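Local coordinates for DUF4276 family protein (Pyrococcus horikoshii, PDB 2P62), which is of unknown function, though its sequence family belongs to the Toprim-like group, so a nucleic-acid-related role is possible but unproven, at residues K4-E9 with I58-I63; W42-G47 with H64-Q69; L139-P144 with L156-K161; K149-L154 with L184-V189. All blocks are in the same frame, centred on the assembly; numbering follows the deposited sequence.

Contact 1: residues K4-E9 with I58-I63; sequences KLIIVE and IALVII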
loop_
_atom_site.group_PDB
_atom_site.type_symbol
_atom_site.label_atom_id
_atom_site.label_comp_id
_atom_site.label_asym_id
_atom_site.label_seq_id
_atom_site.Cartn_x
_atom_site.Cartn_y
_atom_site.Cartn_z
ATOM N N LYS A 4 21.895 8.824 -12.334
ATOM C CA LYS A 4 21.017 8.249 -13.340
ATOM C C LYS A 4 19.596 8.343 -12.790
ATOM O O LYS A 4 19.353 8.026 -11.625
ATOM C CB LYS A 4 21.373 6.786 -13.592
ATOM C CG LYS A 4 22.809 6.561 -14.014
ATOM C CD LYS A 4 23.008 5.145 -14.495
ATOM C CE LYS A 4 24.462 4.888 -14.875
ATOM N NZ LYS A 4 24.601 3.510 -15.429
ATOM N N LEU A 5 18.667 8.791 -13.629
ATOM C CA LEU A 5 17.273 8.936 -13.236
ATOM C C LEU A 5 16.409 7.790 -13.771
ATOM O O LEU A 5 16.441 7.466 -14.963
ATOM C CB LEU A 5 16.731 10.279 -13.746
ATOM C CG LEU A 5 15.274 10.644 -13.437
ATOM C CD1 LEU A 5 15.074 10.684 -11.921
ATOM C CD2 LEU A 5 14.931 12.001 -14.057
ATOM N N ILE A 6 15.648 7.174 -12.872
ATOM C CA ILE A 6 14.752 6.082 -13.225
ATOM C C ILE A 6 13.314 6.502 -12.924
ATOM O O ILE A 6 12.959 6.778 -11.776
ATOM C CB ILE A 6 15.079 4.797 -12.439
ATOM C CG1 ILE A 6 16.549 4.415 -12.658
ATOM C CG2 ILE A 6 14.146 3.670 -12.895
ATOM C CD1 ILE A 6 16.969 3.078 -12.047
ATOM N N ILE A 7 12.497 6.562 -13.971
ATOM C CA ILE A 7 11.103 6.965 -13.845
ATOM C C ILE A 7 10.157 5.796 -14.078
ATOM O O ILE A 7 10.153 5.195 -15.151
ATOM C CB ILE A 7 10.747 8.071 -14.858
ATOM C CG1 ILE A 7 11.754 9.226 -14.754
ATOM C CG2 ILE A 7 9.317 8.561 -14.592
ATOM C CD1 ILE A 7 11.594 10.298 -15.825
ATOM N N VAL A 8 9.363 5.477 -13.063
ATOM C CA VAL A 8 8.401 4.387 -13.149
ATOM C C VAL A 8 7.017 4.951 -12.875
ATOM O O VAL A 8 6.888 6.114 -12.484
ATOM C CB VAL A 8 8.715 3.282 -12.123
ATOM C CG1 VAL A 8 10.051 2.640 -12.452
ATOM C CG2 VAL A 8 8.737 3.865 -10.720
ATOM N N GLU A 9 5.982 4.135 -13.059
ATOM C CA GLU A 9 4.619 4.611 -12.843
ATOM C C GLU A 9 4.132 4.635 -11.395
ATOM O O GLU A 9 3.555 5.627 -10.965
ATOM C CB GLU A 9 3.624 3.803 -13.680
ATOM C CG GLU A 9 2.241 4.441 -13.706
ATOM C CD GLU A 9 1.245 3.658 -14.537
ATOM O OE1 GLU A 9 1.640 3.144 -15.607
ATOM O OE2 GLU A 9 0.065 3.571 -14.128
ATOM N N ILE A 58 28.026 5.507 -8.517
ATOM C CA ILE A 58 26.752 5.647 -9.213
ATOM C C ILE A 58 25.573 5.863 -8.272
ATOM O O ILE A 58 25.365 5.097 -7.332
ATOM C CB ILE A 58 26.414 4.407 -10.053
ATOM C CG1 ILE A 58 27.421 4.245 -11.201
ATOM C CG2 ILE A 58 24.976 4.527 -10.579
ATOM C CD1 ILE A 58 27.145 3.036 -12.080
ATOM N N ALA A 59 24.794 6.903 -8.551
ATOM C CA ALA A 59 23.598 7.206 -7.774
ATOM C C ALA A 59 22.381 7.019 -8.679
ATOM O O ALA A 59 22.322 7.578 -9.770
ATOM C CB ALA A 59 23.646 8.643 -7.261
ATOM N N LEU A 60 21.424 6.210 -8.235
ATOM C CA LEU A 60 20.205 5.987 -8.997
ATOM C C LEU A 60 19.060 6.689 -8.284
ATOM O O LEU A 60 18.740 6.375 -7.137
ATOM C CB LEU A 60 19.895 4.496 -9.107
ATOM C CG LEU A 60 20.958 3.671 -9.830
ATOM C CD1 LEU A 60 20.634 2.203 -9.698
ATOM C CD2 LEU A 60 21.046 4.094 -11.287
ATOM N N VAL A 61 18.461 7.658 -8.965
ATOM C CA VAL A 61 17.344 8.405 -8.418
ATOM C C VAL A 61 16.085 7.847 -9.064
ATOM O O VAL A 61 15.873 8.005 -10.261
ATOM C CB VAL A 61 17.481 9.906 -8.737
ATOM C CG1 VAL A 61 16.298 10.672 -8.158
ATOM C CG2 VAL A 61 18.794 10.442 -8.150
ATOM N N ILE A 62 15.259 7.183 -8.266
ATOM C CA ILE A 62 14.027 6.576 -8.755
ATOM C C ILE A 62 12.812 7.378 -8.304
ATOM O O ILE A 62 12.667 7.677 -7.118
ATOM C CB ILE A 62 13.887 5.144 -8.211
ATOM C CG1 ILE A 62 15.181 4.375 -8.465
ATOM C CG2 ILE A 62 12.698 4.439 -8.850
ATOM C CD1 ILE A 62 15.182 3.020 -7.858
ATOM N N ILE A 63 11.941 7.721 -9.250
ATOM C CA ILE A 63 10.726 8.468 -8.932
ATOM C C ILE A 63 9.517 7.772 -9.534
ATOM O O ILE A 63 9.628 7.108 -10.563
ATOM C CB ILE A 63 10.757 9.918 -9.495
ATOM C CG1 ILE A 63 10.882 9.890 -11.016
ATOM C CG2 ILE A 63 11.915 10.687 -8.910
ATOM C CD1 ILE A 63 10.866 11.265 -11.645
#

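Contact 2: residues W42-G47 with H64-Q69; sequences WGFRIG and HAEGKQ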
loop_
_atom_site.group_PDB
_atom_site.type_symbol
_atom_site.label_atom_id
_atom_site.label_comp_id
_atom_site.label_asym_id
_atom_site.label_seq_id
_atom_site.Cartn_x
_atom_site.Cartn_y
_atom_site.Cartn_z
ATOM N N TRP A 42 15.221 19.727 -11.016
ATOM C CA TRP A 42 14.662 18.419 -11.338
ATOM C C TRP A 42 13.246 18.457 -11.896
ATOM O O TRP A 42 12.847 17.557 -12.635
ATOM C CB TRP A 42 14.685 17.511 -10.111
ATOM C CG TRP A 42 16.056 17.106 -9.697
ATOM C CD1 TRP A 42 16.881 17.758 -8.826
ATOM C CD2 TRP A 42 16.768 15.946 -10.135
ATOM N NE1 TRP A 42 18.063 17.073 -8.691
ATOM C CE2 TRP A 42 18.021 15.957 -9.487
ATOM C CE3 TRP A 42 16.471 14.898 -11.017
ATOM C CZ2 TRP A 42 18.977 14.955 -9.686
ATOM C CZ3 TRP A 42 17.422 13.903 -11.215
ATOM C CH2 TRP A 42 18.661 13.942 -10.552
ATOM N N GLY A 43 12.482 19.485 -11.538
ATOM C CA GLY A 43 11.123 19.591 -12.036
ATOM C C GLY A 43 10.144 18.665 -11.338
ATOM O O GLY A 43 9.062 18.384 -11.859
ATOM N N PHE A 44 10.522 18.186 -10.157
ATOM C CA PHE A 44 9.662 17.296 -9.382
ATOM C C PHE A 44 8.557 18.107 -8.708
ATOM O O PHE A 44 8.637 19.335 -8.628
ATOM C CB PHE A 44 10.488 16.555 -8.322
ATOM C CG PHE A 44 11.516 15.612 -8.895
ATOM C CD1 PHE A 44 12.591 15.178 -8.119
ATOM C CD2 PHE A 44 11.414 15.157 -10.207
ATOM C CE1 PHE A 44 13.557 14.311 -8.644
ATOM C CE2 PHE A 44 12.370 14.292 -10.742
ATOM C CZ PHE A 44 13.443 13.867 -9.957
ATOM N N ARG A 45 7.519 17.420 -8.235
ATOM C CA ARG A 45 6.417 18.098 -7.563
ATOM C C ARG A 45 6.822 18.503 -6.150
ATOM O O ARG A 45 7.795 17.984 -5.598
ATOM C CB ARG A 45 5.175 17.207 -7.515
ATOM C CG ARG A 45 5.383 15.868 -6.841
ATOM C CD ARG A 45 4.080 15.076 -6.753
ATOM N NE ARG A 45 3.421 14.926 -8.050
ATOM C CZ ARG A 45 2.591 15.821 -8.584
ATOM N NH1 ARG A 45 2.042 15.595 -9.772
ATOM N NH2 ARG A 45 2.295 16.936 -7.929
ATOM N N ILE A 46 6.061 19.434 -5.582
ATOM C CA ILE A 46 6.300 19.981 -4.245
ATOM C C ILE A 46 6.963 19.093 -3.191
ATOM O O ILE A 46 8.179 19.160 -2.999
ATOM C CB ILE A 46 4.990 20.561 -3.638
ATOM C CG1 ILE A 46 3.758 19.916 -4.288
ATOM C CG2 ILE A 46 4.968 22.074 -3.820
ATOM C CD1 ILE A 46 3.612 18.425 -4.038
ATOM N N GLY A 47 6.169 18.272 -2.507
ATOM C CA GLY A 47 6.714 17.420 -1.462
ATOM C C GLY A 47 7.005 15.991 -1.871
ATOM O O GLY A 47 6.451 15.047 -1.310
ATOM N N HIS A 64 8.365 7.930 -8.887
ATOM C CA HIS A 64 7.116 7.344 -9.366
ATOM C C HIS A 64 5.951 8.272 -9.030
ATOM O O HIS A 64 6.143 9.286 -8.358
ATOM C CB HIS A 64 6.866 5.980 -8.725
ATOM C CG HIS A 64 6.505 6.050 -7.275
ATOM N ND1 HIS A 64 7.447 6.153 -6.274
ATOM C CD2 HIS A 64 5.300 6.044 -6.658
ATOM C CE1 HIS A 64 6.838 6.207 -5.104
ATOM N NE2 HIS A 64 5.535 6.142 -5.309
ATOM N N ALA A 65 4.750 7.910 -9.488
ATOM C CA ALA A 65 3.532 8.699 -9.258
ATOM C C ALA A 65 3.788 10.173 -9.572
ATOM O O ALA A 65 3.306 11.071 -8.875
ATOM C CB ALA A 65 3.057 8.537 -7.804
ATOM N N GLU A 66 4.563 10.412 -10.623
ATOM C CA GLU A 66 4.886 11.769 -11.019
ATOM C C GLU A 66 3.717 12.378 -11.789
ATOM O O GLU A 66 3.398 13.556 -11.622
ATOM C CB GLU A 66 6.150 11.782 -11.883
ATOM C CG GLU A 66 6.901 13.104 -11.833
ATOM C CD GLU A 66 7.502 13.373 -10.460
ATOM O OE1 GLU A 66 7.895 14.527 -10.179
ATOM O OE2 GLU A 66 7.586 12.416 -9.662
ATOM N N GLY A 67 3.073 11.563 -12.620
ATOM C CA GLY A 67 1.951 12.044 -13.407
ATOM C C GLY A 67 2.195 11.886 -14.897
ATOM O O GLY A 67 3.258 12.245 -15.407
ATOM N N LYS A 68 1.203 11.350 -15.599
ATOM C CA LYS A 68 1.302 11.134 -17.040
ATOM C C LYS A 68 1.567 12.458 -17.759
ATOM O O LYS A 68 2.059 12.477 -18.889
ATOM C CB LYS A 68 -0.005 10.521 -17.557
ATOM C CG LYS A 68 0.104 9.799 -18.896
ATOM C CD LYS A 68 0.818 8.466 -18.743
ATOM C CE LYS A 68 0.775 7.659 -20.029
ATOM N NZ LYS A 68 1.333 6.295 -19.831
ATOM N N GLN A 69 1.251 13.562 -17.088
ATOM C CA GLN A 69 1.423 14.890 -17.663
ATOM C C GLN A 69 2.631 15.648 -17.112
ATOM O O GLN A 69 2.962 16.738 -17.587
ATOM C CB GLN A 69 0.153 15.703 -17.423
ATOM C CG GLN A 69 0.123 17.045 -18.116
ATOM C CD GLN A 69 -1.191 17.762 -17.907
ATOM O OE1 GLN A 69 -2.252 17.252 -18.271
ATOM N NE2 GLN A 69 -1.132 18.951 -17.314
#

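Contact 3: residues L139-P144 with L156-K161; sequences LTLNEP and LAYLAK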
loop_
_atom_site.group_PDB
_atom_site.type_symbol
_atom_site.label_atom_id
_atom_site.label_comp_id
_atom_site.label_asym_id
_atom_site.label_seq_id
_atom_site.Cartn_x
_atom_site.Cartn_y
_atom_site.Cartn_z
ATOM N N LEU A 139 6.582 -10.332 -22.972
ATOM C CA LEU A 139 6.742 -11.783 -22.956
ATOM C C LEU A 139 5.394 -12.433 -23.193
ATOM O O LEU A 139 4.398 -11.745 -23.399
ATOM C CB LEU A 139 7.349 -12.266 -21.618
ATOM C CG LEU A 139 6.701 -12.096 -20.225
ATOM C CD1 LEU A 139 6.253 -10.652 -20.030
ATOM C CD2 LEU A 139 5.528 -13.039 -20.053
ATOM N N THR A 140 5.369 -13.760 -23.206
ATOM C CA THR A 140 4.119 -14.482 -23.398
ATOM C C THR A 140 3.952 -15.426 -22.226
ATOM O O THR A 140 4.767 -16.320 -22.009
ATOM C CB THR A 140 4.114 -15.290 -24.706
ATOM O OG1 THR A 140 4.222 -14.395 -25.823
ATOM C CG2 THR A 140 2.814 -16.084 -24.834
ATOM N N LEU A 141 2.911 -15.184 -21.445
ATOM C CA LEU A 141 2.616 -15.996 -20.277
ATOM C C LEU A 141 1.603 -17.022 -20.756
ATOM O O LEU A 141 0.441 -16.699 -20.992
ATOM C CB LEU A 141 2.031 -15.101 -19.183
ATOM C CG LEU A 141 1.784 -15.593 -17.758
ATOM C CD1 LEU A 141 0.431 -16.217 -17.689
ATOM C CD2 LEU A 141 2.886 -16.545 -17.307
ATOM N N ASN A 142 2.038 -18.259 -20.920
ATOM C CA ASN A 142 1.125 -19.271 -21.420
ATOM C C ASN A 142 0.256 -19.953 -20.377
ATOM O O ASN A 142 0.518 -21.089 -19.986
ATOM C CB ASN A 142 1.902 -20.303 -22.234
ATOM C CG ASN A 142 2.301 -19.772 -23.598
ATOM O OD1 ASN A 142 1.437 -19.434 -24.415
ATOM N ND2 ASN A 142 3.607 -19.681 -23.850
ATOM N N GLU A 143 -0.786 -19.247 -19.936
ATOM C CA GLU A 143 -1.739 -19.765 -18.952
ATOM C C GLU A 143 -3.159 -19.624 -19.525
ATOM O O GLU A 143 -3.636 -18.516 -19.775
ATOM C CB GLU A 143 -1.598 -19.006 -17.625
ATOM C CG GLU A 143 -0.264 -19.249 -16.908
ATOM C CD GLU A 143 -0.124 -20.673 -16.380
ATOM O OE1 GLU A 143 1.005 -21.070 -15.999
ATOM O OE2 GLU A 143 -1.150 -21.392 -16.338
ATOM N N PRO A 144 -3.850 -20.754 -19.742
ATOM C CA PRO A 144 -5.210 -20.751 -20.299
ATOM C C PRO A 144 -6.241 -19.884 -19.581
ATOM O O PRO A 144 -7.240 -19.471 -20.177
ATOM C CB PRO A 144 -5.591 -22.234 -20.304
ATOM C CG PRO A 144 -4.791 -22.804 -19.163
ATOM C CD PRO A 144 -3.454 -22.109 -19.320
ATOM N N LEU A 156 5.720 -10.735 -13.474
ATOM C CA LEU A 156 5.651 -11.287 -12.117
ATOM C C LEU A 156 4.934 -12.632 -12.169
ATOM O O LEU A 156 5.290 -13.567 -11.460
ATOM C CB LEU A 156 4.885 -10.336 -11.180
ATOM C CG LEU A 156 5.638 -9.360 -10.253
ATOM C CD1 LEU A 156 6.431 -10.152 -9.211
ATOM C CD2 LEU A 156 6.558 -8.473 -11.050
ATOM N N ALA A 157 3.914 -12.718 -13.013
ATOM C CA ALA A 157 3.165 -13.955 -13.166
ATOM C C ALA A 157 4.075 -15.025 -13.774
ATOM O O ALA A 157 3.954 -16.208 -13.449
ATOM C CB ALA A 157 1.951 -13.728 -14.061
ATOM N N TYR A 158 4.991 -14.609 -14.651
ATOM C CA TYR A 158 5.899 -15.549 -15.293
ATOM C C TYR A 158 6.921 -16.084 -14.296
ATOM O O TYR A 158 7.317 -17.254 -14.353
ATOM C CB TYR A 158 6.594 -14.888 -16.491
ATOM C CG TYR A 158 7.421 -15.847 -17.313
ATOM C CD1 TYR A 158 8.788 -15.972 -17.101
ATOM C CD2 TYR A 158 6.827 -16.653 -18.283
ATOM C CE1 TYR A 158 9.552 -16.873 -17.829
ATOM C CE2 TYR A 158 7.579 -17.562 -19.023
ATOM C CZ TYR A 158 8.946 -17.666 -18.789
ATOM O OH TYR A 158 9.703 -18.563 -19.509
ATOM N N LEU A 159 7.339 -15.225 -13.373
ATOM C CA LEU A 159 8.281 -15.634 -12.347
ATOM C C LEU A 159 7.574 -16.660 -11.455
ATOM O O LEU A 159 8.169 -17.659 -11.058
ATOM C CB LEU A 159 8.721 -14.424 -11.514
ATOM C CG LEU A 159 9.664 -14.713 -10.335
ATOM C CD1 LEU A 159 10.939 -15.361 -10.834
ATOM C CD2 LEU A 159 9.980 -13.418 -9.604
ATOM N N ALA A 160 6.300 -16.412 -11.156
ATOM C CA ALA A 160 5.521 -17.324 -10.323
ATOM C C ALA A 160 5.445 -18.678 -11.015
ATOM O O ALA A 160 5.546 -19.727 -10.375
ATOM C CB ALA A 160 4.115 -16.766 -10.086
ATOM N N LYS A 161 5.266 -18.647 -12.328
ATOM C CA LYS A 161 5.201 -19.868 -13.116
ATOM C C LYS A 161 6.502 -20.663 -12.977
ATOM O O LYS A 161 6.486 -21.822 -12.572
ATOM C CB LYS A 161 4.946 -19.525 -14.587
ATOM C CG LYS A 161 4.746 -20.733 -15.489
ATOM C CD LYS A 161 4.240 -20.291 -16.852
ATOM C CE LYS A 161 3.928 -21.469 -17.755
ATOM N NZ LYS A 161 3.305 -21.013 -19.028
#

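Contact 4: residues K149-L154 with L184-V189; sequences KKELEL and LTPKDV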
loop_
_atom_site.group_PDB
_atom_site.type_symbol
_atom_site.label_atom_id
_atom_site.label_comp_id
_atom_site.label_asym_id
_atom_site.label_seq_id
_atom_site.Cartn_x
_atom_site.Cartn_y
_atom_site.Cartn_z
ATOM N N LYS A 149 -1.992 -9.667 -20.923
ATOM C CA LYS A 149 -1.808 -8.226 -20.772
ATOM C C LYS A 149 -0.344 -7.950 -20.440
ATOM O O LYS A 149 0.155 -8.352 -19.388
ATOM C CB LYS A 149 -2.737 -7.683 -19.683
ATOM C CG LYS A 149 -4.192 -8.114 -19.877
ATOM C CD LYS A 149 -5.144 -7.472 -18.864
ATOM C CE LYS A 149 -5.264 -5.968 -19.079
ATOM N NZ LYS A 149 -6.295 -5.372 -18.190
ATOM N N LYS A 150 0.343 -7.279 -21.360
ATOM C CA LYS A 150 1.757 -6.978 -21.195
ATOM C C LYS A 150 1.980 -5.838 -20.216
ATOM O O LYS A 150 1.726 -4.669 -20.516
ATOM C CB LYS A 150 2.386 -6.660 -22.552
ATOM C CG LYS A 150 2.301 -7.808 -23.554
ATOM C CD LYS A 150 3.143 -7.504 -24.781
ATOM C CE LYS A 150 3.092 -8.622 -25.814
ATOM N NZ LYS A 150 1.741 -8.736 -26.441
ATOM N N GLU A 151 2.471 -6.201 -19.036
ATOM C CA GLU A 151 2.712 -5.240 -17.973
ATOM C C GLU A 151 3.538 -5.880 -16.874
ATOM O O GLU A 151 3.820 -7.075 -16.919
ATOM C CB GLU A 151 1.374 -4.737 -17.414
ATOM C CG GLU A 151 0.398 -5.826 -16.981
ATOM C CD GLU A 151 -0.944 -5.259 -16.544
ATOM O OE1 GLU A 151 -1.502 -4.409 -17.274
ATOM O OE2 GLU A 151 -1.460 -5.670 -15.484
ATOM N N LEU A 152 3.930 -5.076 -15.895
ATOM C CA LEU A 152 4.741 -5.552 -14.779
ATOM C C LEU A 152 4.213 -6.841 -14.155
ATOM O O LEU A 152 4.984 -7.742 -13.827
ATOM C CB LEU A 152 4.824 -4.458 -13.711
ATOM C CG LEU A 152 5.835 -4.521 -12.554
ATOM C CD1 LEU A 152 5.092 -4.814 -11.275
ATOM C CD2 LEU A 152 6.940 -5.538 -12.819
ATOM N N GLU A 153 2.898 -6.941 -14.012
ATOM C CA GLU A 153 2.316 -8.119 -13.400
ATOM C C GLU A 153 2.468 -9.386 -14.249
ATOM O O GLU A 153 2.612 -10.483 -13.709
ATOM C CB GLU A 153 0.852 -7.844 -13.067
ATOM C CG GLU A 153 0.663 -6.853 -11.910
ATOM C CD GLU A 153 0.903 -5.382 -12.277
ATOM O OE1 GLU A 153 0.747 -4.533 -11.362
ATOM O OE2 GLU A 153 1.231 -5.066 -13.451
ATOM N N LEU A 154 2.453 -9.225 -15.572
ATOM C CA LEU A 154 2.609 -10.354 -16.480
ATOM C C LEU A 154 3.985 -10.988 -16.256
ATOM O O LEU A 154 4.123 -12.207 -16.228
ATOM C CB LEU A 154 2.463 -9.907 -17.941
ATOM C CG LEU A 154 2.225 -11.070 -18.923
ATOM C CD1 LEU A 154 0.886 -11.703 -18.590
ATOM C CD2 LEU A 154 2.245 -10.592 -20.372
ATOM N N LEU A 184 -8.685 -14.470 -15.905
ATOM C CA LEU A 184 -8.024 -13.720 -14.864
ATOM C C LEU A 184 -6.991 -12.773 -15.458
ATOM O O LEU A 184 -6.280 -13.142 -16.396
ATOM C CB LEU A 184 -7.331 -14.702 -13.930
ATOM C CG LEU A 184 -8.053 -15.147 -12.660
ATOM C CD1 LEU A 184 -9.547 -15.290 -12.876
ATOM C CD2 LEU A 184 -7.413 -16.439 -12.201
ATOM N N THR A 185 -6.910 -11.553 -14.923
ATOM C CA THR A 185 -5.912 -10.588 -15.392
ATOM C C THR A 185 -4.598 -10.890 -14.669
ATOM O O THR A 185 -4.589 -11.585 -13.648
ATOM C CB THR A 185 -6.269 -9.135 -15.033
ATOM O OG1 THR A 185 -6.381 -9.015 -13.610
ATOM C CG2 THR A 185 -7.558 -8.703 -15.699
ATOM N N PRO A 186 -3.469 -10.393 -15.197
ATOM C CA PRO A 186 -2.215 -10.670 -14.498
ATOM C C PRO A 186 -2.279 -10.129 -13.066
ATOM O O PRO A 186 -1.714 -10.725 -12.150
ATOM C CB PRO A 186 -1.166 -9.970 -15.368
ATOM C CG PRO A 186 -1.945 -8.893 -16.073
ATOM C CD PRO A 186 -3.224 -9.624 -16.429
ATOM N N LYS A 187 -2.976 -9.010 -12.871
ATOM C CA LYS A 187 -3.102 -8.440 -11.532
ATOM C C LYS A 187 -3.953 -9.342 -10.641
ATOM O O LYS A 187 -3.796 -9.342 -9.424
ATOM C CB LYS A 187 -3.709 -7.036 -11.580
ATOM C CG LYS A 187 -2.758 -5.946 -12.074
ATOM C CD LYS A 187 -3.500 -4.624 -12.223
ATOM C CE LYS A 187 -2.717 -3.601 -13.050
ATOM N NZ LYS A 187 -1.565 -2.999 -12.318
ATOM N N ASP A 188 -4.861 -10.106 -11.238
ATOM C CA ASP A 188 -5.673 -11.019 -10.443
ATOM C C ASP A 188 -4.737 -12.108 -9.899
ATOM O O ASP A 188 -4.813 -12.483 -8.729
ATOM C CB ASP A 188 -6.773 -11.663 -11.303
ATOM C CG ASP A 188 -7.981 -10.749 -11.523
ATOM O OD1 ASP A 188 -8.765 -11.031 -12.460
ATOM O OD2 ASP A 188 -8.164 -9.768 -10.763
ATOM N N VAL A 189 -3.843 -12.601 -10.754
ATOM C CA VAL A 189 -2.904 -13.651 -10.366
ATOM C C VAL A 189 -2.025 -13.184 -9.213
ATOM O O VAL A 189 -1.597 -13.970 -8.362
ATOM C CB VAL A 189 -1.990 -14.062 -11.556
ATOM C CG1 VAL A 189 -0.992 -15.126 -11.107
ATOM C CG2 VAL A 189 -2.831 -14.595 -12.712
HETATM O O HOH W 1 -3.679 -6.640 -15.092
HETATM O O HOH W 2 0.461 -2.832 -14.165
#

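Contact 1: residues K4-E9 with I58-I63
Ile6 reaches both ways along its neighbour: its N donates to Val61 O (2.7 Å, N-H...O angle 177°) and its O accepts from Ile63 N (2.9 Å), so the two bonds straddle Ile62. Lys4 does the same around Leu60, receiving Val61 N at its O and giving its own N to Ala59 O. This register, with an angle of 24° between the short segments, is that of adjacent parallel strands. Packing is close on both faces of the pair. On one, CD2 of Leu60 lies against CB of Lys4 (3.6 Å), the two side chains running the same way. On the other, Ile7 CG1 and Ile63 CD1 meet side by side at 3.8 Å; Ile63 turns CG1 between its backbone N and carbonyl carbon (chi1 61°), which brings that branch alongside Ile7. The ends are looser. Ala59 CB comes no nearer than 5.4 Å to any atom of 4-9, and after the last bond, Val8 N to Ile63 O, the chain leaves the strand and Glu9 turns away to solvent, a position consistent with that of the conserved glutamate after the first strand of Toprim domains. Strand 2-7 also pairs with strand 89-97, and strand 58-63 with strand 51-55. Leu21 of helix 11-23 packs on Leu60 and Ile62, whereas Phe44 and Pro50 meet Ile63 on the opposite face.

Contact 2: residues W42-G47 with H64-Q69
Arg45 and Glu66 join two loops beside the sheet of this Toprim-like chain: 42-47 runs from helix 39-42 towards strand 51-55, while the loop segment 64-69 leaves the end of strand 58-63 for helix 71-84. One hydrogen bond crosses between 42-47 and 64-69. Arg45 NH1 donates to Glu66 O over 3.1 Å with an N-H...O angle of 154°; the donor sits 32° out of the carbonyl plane, so the bond is an oblique one. The guanidinium gets there because CG of Arg45 stands between the backbone N and carbonyl carbon and the chain folds again at chi3, bringing the group round towards the 64-69 backbone. A leucine here would have no guanidinium, and Glu66 O would probably lose its donor from 42-47, leaving the two segments with no direct hydrogen bond, though weak bonds from Arg70 to Gly43 O and Phe44 O would remain. The charges are less closely matched: Glu66 OE1 lies 5.0 Å from Arg45 NE, too far for a salt bridge, and has a long, weak ion pair with Arg70. Van der Waals contact makes up the rest. The bent Glu66 side chain, buried against Ile71 and Val74, puts OE1 3.4 Å from Phe44 CA and 3.6 Å from Phe44 CD2, with ring and carboxylate planes 65° apart. Within 42-47, the CB of Trp42 rests over the centre of one face of the Phe44 ring, 3.6 Å above its plane.

Contact 3: residues L139-P144 with L156-K161
Leu141 points its CD2 at the edge of the Tyr158 ring, near the ring plane, 4.1 Å from CD2 of the tyrosine. The same methyl reaches the helix backbone, 3.8 Å from Tyr158 CA, while Leu141 CG lies 4.1 Å from Ala157 CB; one leucine thus bridges two successive helix residues. Leu139 crosses Tyr158 obliquely, bringing its CD2 near the tyrosine CB. The ring itself is directed past the loop, and its OH is hydrogen-bonded to Glu229. On the helix side the partner of the polar loop atoms is Lys161, fully extended with CG anti to the backbone N (chi1 -175°), which carries the amino group out from the helix and across to the loop at Asn142. Here the loop makes an inverse gamma turn centred on Asn142, closed by a weak bond from Glu143 N to Leu141 O. The turn presents Asn142 O to Lys161 NZ at 2.9 Å, but the C=O...N angle is 106° and the donor lies 52° above the carbonyl plane, so the lysine approaches over the carbonyl. Glu143 comes from the opposite direction, bent at chi2, and lays OE1 against the lysine methylenes, 3.4 Å from CE. Its charged contact is longer: Glu143 OE1 stands 3.8 Å from Lys161 NZ, a long salt bridge. Both Glu143 and Lys161 also touch Leu166 of helix 165-168.

Contact 4: residues K149-L154 with L184-V189
Lys187 NZ is held by two groups: Glu153 OE1 at 2.9 Å, a salt bridge whose hydrogen bond is weak, and a water that accepts from it at 2.7 Å. That water also donates to Glu153 OE2, so both carboxylate oxygens are tied to the ammonium. The bend of Lys187 at chi4 (-74°) turns NZ back to Glu153, and the aliphatic parts run together, with Glu153 CG 3.5 Å from Lys187 CG. Beneath them Pro186, the first residue of helix 186-196, fits against the start of helix 152-162: its CB is 3.7 Å from Glu153 CB, while its CD meets Lys149 CD at 3.8 Å. Thr185 and Asp188 form a capping box at the N-terminus of helix 186-196. An alanine in place of Glu153 would strip off the carboxylate and is likely to leave Lys187 NZ without its salt-bridge mate and freer to turn. Lys187 also packs on Thr200 of the second subunit. Glu151, at the N-cap of helix 152-162, keeps OE2 4.1 Å from Lys187 NZ, beyond a salt bridge; with two carboxylates nearby, the lysine probably stays protonated and offsets part of their charge.

The contacts fall into two pairs that follow one another along the chain. The segments of contacts 1 and 2 alternate, their centres are 12 Å apart, and they touch where Phe44 CE2 meets Ile63 CD1 (3.5 Å); contact 1 lies within the sheet, contact 2 in loops beside it. Contacts 3 and 4 also alternate, share helix 152-162, and have centres 9 Å apart, with Leu141 CB against Leu154 CD1 (3.6 Å). Between the pairs, centres are 24 to 32 Å apart and nothing touches, contact 3 lying across the chain's centre from contacts 1 and 2. The helical part still meets the sheet part: Leu152 N bonds to Asp97, at the end of strand 89-97.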